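Local coordinates for protein exodeoxyribonuclease 10 (Escherichia coli, PDB 4FZX) that degrades single- and double-stranded DNA from the 3' end as a distributive, magnesium-dependent DEDDh exonuclease, at residues S34-P39 with A56-K61. Sequence-based numbering, arbitrary orientation.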
loop_
_atom_site.group_PDB
_atom_site.type_symbol
_atom_site.label_atom_id
_atom_site.label_comp_id
_atom_site.label_asym_id
_atom_site.label_seq_id
_atom_site.Cartn_x
_atom_site.Cartn_y
_atom_site.Cartn_z
ATOM N N SER C 34 -27.532 -29.704 -19.271
ATOM C CA SER C 34 -27.957 -28.490 -19.965
ATOM C C SER C 34 -29.428 -28.520 -20.283
ATOM O O SER C 34 -30.010 -29.583 -20.528
ATOM C CB SER C 34 -27.161 -28.275 -21.257
ATOM O OG SER C 34 -27.302 -29.382 -22.135
ATOM N N HIS C 35 -30.032 -27.346 -20.290
ATOM C CA HIS C 35 -31.397 -27.220 -20.747
ATOM C C HIS C 35 -31.490 -25.973 -21.596
ATOM O O HIS C 35 -31.038 -24.886 -21.169
ATOM C CB HIS C 35 -32.361 -27.063 -19.563
ATOM C CG HIS C 35 -32.406 -28.249 -18.661
ATOM N ND1 HIS C 35 -31.455 -28.482 -17.688
ATOM C CD2 HIS C 35 -33.262 -29.299 -18.613
ATOM C CE1 HIS C 35 -31.749 -29.604 -17.054
ATOM N NE2 HIS C 35 -32.852 -30.106 -17.580
ATOM N N LEU C 36 -32.178 -26.096 -22.732
ATOM C CA LEU C 36 -32.757 -24.933 -23.372
ATOM C C LEU C 36 -33.995 -24.502 -22.607
ATOM O O LEU C 36 -34.764 -25.341 -22.132
ATOM C CB LEU C 36 -33.114 -25.238 -24.827
ATOM C CG LEU C 36 -31.914 -25.299 -25.763
ATOM C CD1 LEU C 36 -32.204 -26.222 -26.962
ATOM C CD2 LEU C 36 -31.546 -23.885 -26.212
ATOM N N VAL C 37 -34.241 -23.202 -22.594
ATOM C CA VAL C 37 -35.210 -22.627 -21.699
ATOM C C VAL C 37 -36.057 -21.598 -22.441
ATOM O O VAL C 37 -35.531 -20.802 -23.230
ATOM C CB VAL C 37 -34.516 -21.918 -20.520
ATOM C CG1 VAL C 37 -35.541 -21.134 -19.684
ATOM C CG2 VAL C 37 -33.753 -22.915 -19.677
ATOM N N ARG C 38 -37.361 -21.615 -22.178
ATOM C CA ARG C 38 -38.255 -20.598 -22.700
ATOM C C ARG C 38 -38.137 -19.299 -21.900
ATOM O O ARG C 38 -38.384 -19.282 -20.717
ATOM C CB ARG C 38 -39.690 -21.104 -22.661
ATOM C CG ARG C 38 -40.685 -20.239 -23.412
ATOM C CD ARG C 38 -42.060 -20.830 -23.250
ATOM N NE ARG C 38 -43.101 -20.030 -23.887
ATOM C CZ ARG C 38 -44.400 -20.301 -23.798
ATOM N NH1 ARG C 38 -44.820 -21.341 -23.079
ATOM N NH2 ARG C 38 -45.285 -19.527 -24.414
ATOM N N PRO C 39 -37.752 -18.203 -22.557
ATOM C CA PRO C 39 -37.447 -16.996 -21.796
ATOM C C PRO C 39 -38.708 -16.211 -21.420
ATOM O O PRO C 39 -39.758 -16.416 -22.008
ATOM C CB PRO C 39 -36.596 -16.185 -22.776
ATOM C CG PRO C 39 -37.115 -16.591 -24.111
ATOM C CD PRO C 39 -37.474 -18.042 -23.998
ATOM N N ALA C 56 -37.607 -20.051 -32.197
ATOM C CA ALA C 56 -38.174 -21.345 -32.498
ATOM C C ALA C 56 -37.460 -22.465 -31.741
ATOM O O ALA C 56 -38.067 -23.488 -31.424
ATOM C CB ALA C 56 -38.176 -21.614 -33.994
HETATM N N MSE C 57 -36.180 -22.275 -31.445
HETATM C CA MSE C 57 -35.429 -23.306 -30.723
HETATM C C MSE C 57 -35.922 -23.443 -29.277
HETATM O O MSE C 57 -35.760 -24.490 -28.661
HETATM C CB MSE C 57 -33.926 -23.026 -30.751
HETATM C CG MSE C 57 -33.225 -23.551 -31.976
HETATM SE SE MSE C 57 -31.449 -22.755 -32.166
HETATM C CE MSE C 57 -30.516 -23.767 -30.764
ATOM N N VAL C 58 -36.574 -22.405 -28.760
ATOM C CA VAL C 58 -36.955 -22.398 -27.343
ATOM C C VAL C 58 -38.454 -22.239 -27.078
ATOM O O VAL C 58 -38.887 -22.255 -25.920
ATOM C CB VAL C 58 -36.131 -21.367 -26.506
ATOM C CG1 VAL C 58 -34.650 -21.690 -26.572
ATOM C CG2 VAL C 58 -36.379 -19.955 -26.979
ATOM N N ALA C 59 -39.246 -22.217 -28.153
ATOM C CA ALA C 59 -40.679 -21.887 -28.085
ATOM C C ALA C 59 -41.500 -22.818 -27.196
ATOM O O ALA C 59 -42.465 -22.388 -26.579
ATOM C CB ALA C 59 -41.287 -21.825 -29.495
ATOM N N ASP C 60 -41.132 -24.094 -27.162
ATOM C CA ASP C 60 -41.894 -25.117 -26.433
ATOM C C ASP C 60 -41.113 -25.658 -25.218
ATOM O O ASP C 60 -41.347 -26.773 -24.761
ATOM C CB ASP C 60 -42.205 -26.277 -27.377
ATOM C CG ASP C 60 -40.952 -26.886 -27.964
ATOM O OD1 ASP C 60 -39.928 -26.159 -28.072
ATOM O OD2 ASP C 60 -40.953 -28.097 -28.261
ATOM N N LYS C 61 -40.161 -24.885 -24.721
ATOM C CA LYS C 61 -39.267 -25.386 -23.689
ATOM C C LYS C 61 -39.821 -25.052 -22.321
ATOM O O LYS C 61 -40.738 -24.264 -22.200
ATOM C CB LYS C 61 -37.856 -24.808 -23.871
ATOM C CG LYS C 61 -37.130 -25.352 -25.088
ATOM C CD LYS C 61 -36.947 -26.855 -24.957
ATOM C CE LYS C 61 -36.125 -27.442 -26.079
ATOM N NZ LYS C 61 -36.941 -27.571 -27.298
#
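V58 straddles the V37 carbonyl, its CB lying 3.4 Å from V37 O while its two methyls reach back to L36 and on to P39. CG1 meets CD2 of L36 at 3.8 Å, the two side chains crossing at about a right angle, and CG2 comes within 3.7 Å of CD of P39. A chi1 of -60° sets CG1 anti to the carbonyl carbon, facing L36, and CG2 between that carbon and the N, facing P39. K61 runs alongside the peptide that follows L36: its CB sits 3.6 Å from L36 O, the bend at chi2 carries the chain back over L36, with CE 3.9 Å from CB of L36, and the bend at chi4 swings NZ toward D60. NZ and OD1 of D60 form a salt bridge whose hydrogen bond is weak. With an alanine here the methylenes beside L36 CB are gone, and D60 would probably be left without this charged mate. In the RNase H-like DEDDh fold, strand 28-36 is an outermost strand of the mixed sheet; its end, continuing into 37-39, is met by the short, weakly bonded helix 55-58 and the type I beta turn from V58 to K61, closed by the K61 N to V58 O hydrogen bond at 3.2 Å. R38, extended from CG to NE, lies along this turn, its CB 3.4 Å from K61 O and the guanidinium passing with one face under A59 O. R38 also shares a backbone hydrogen bond with P62, and the V37 side chain, pointing away from 56-61, packs on I16 and I64.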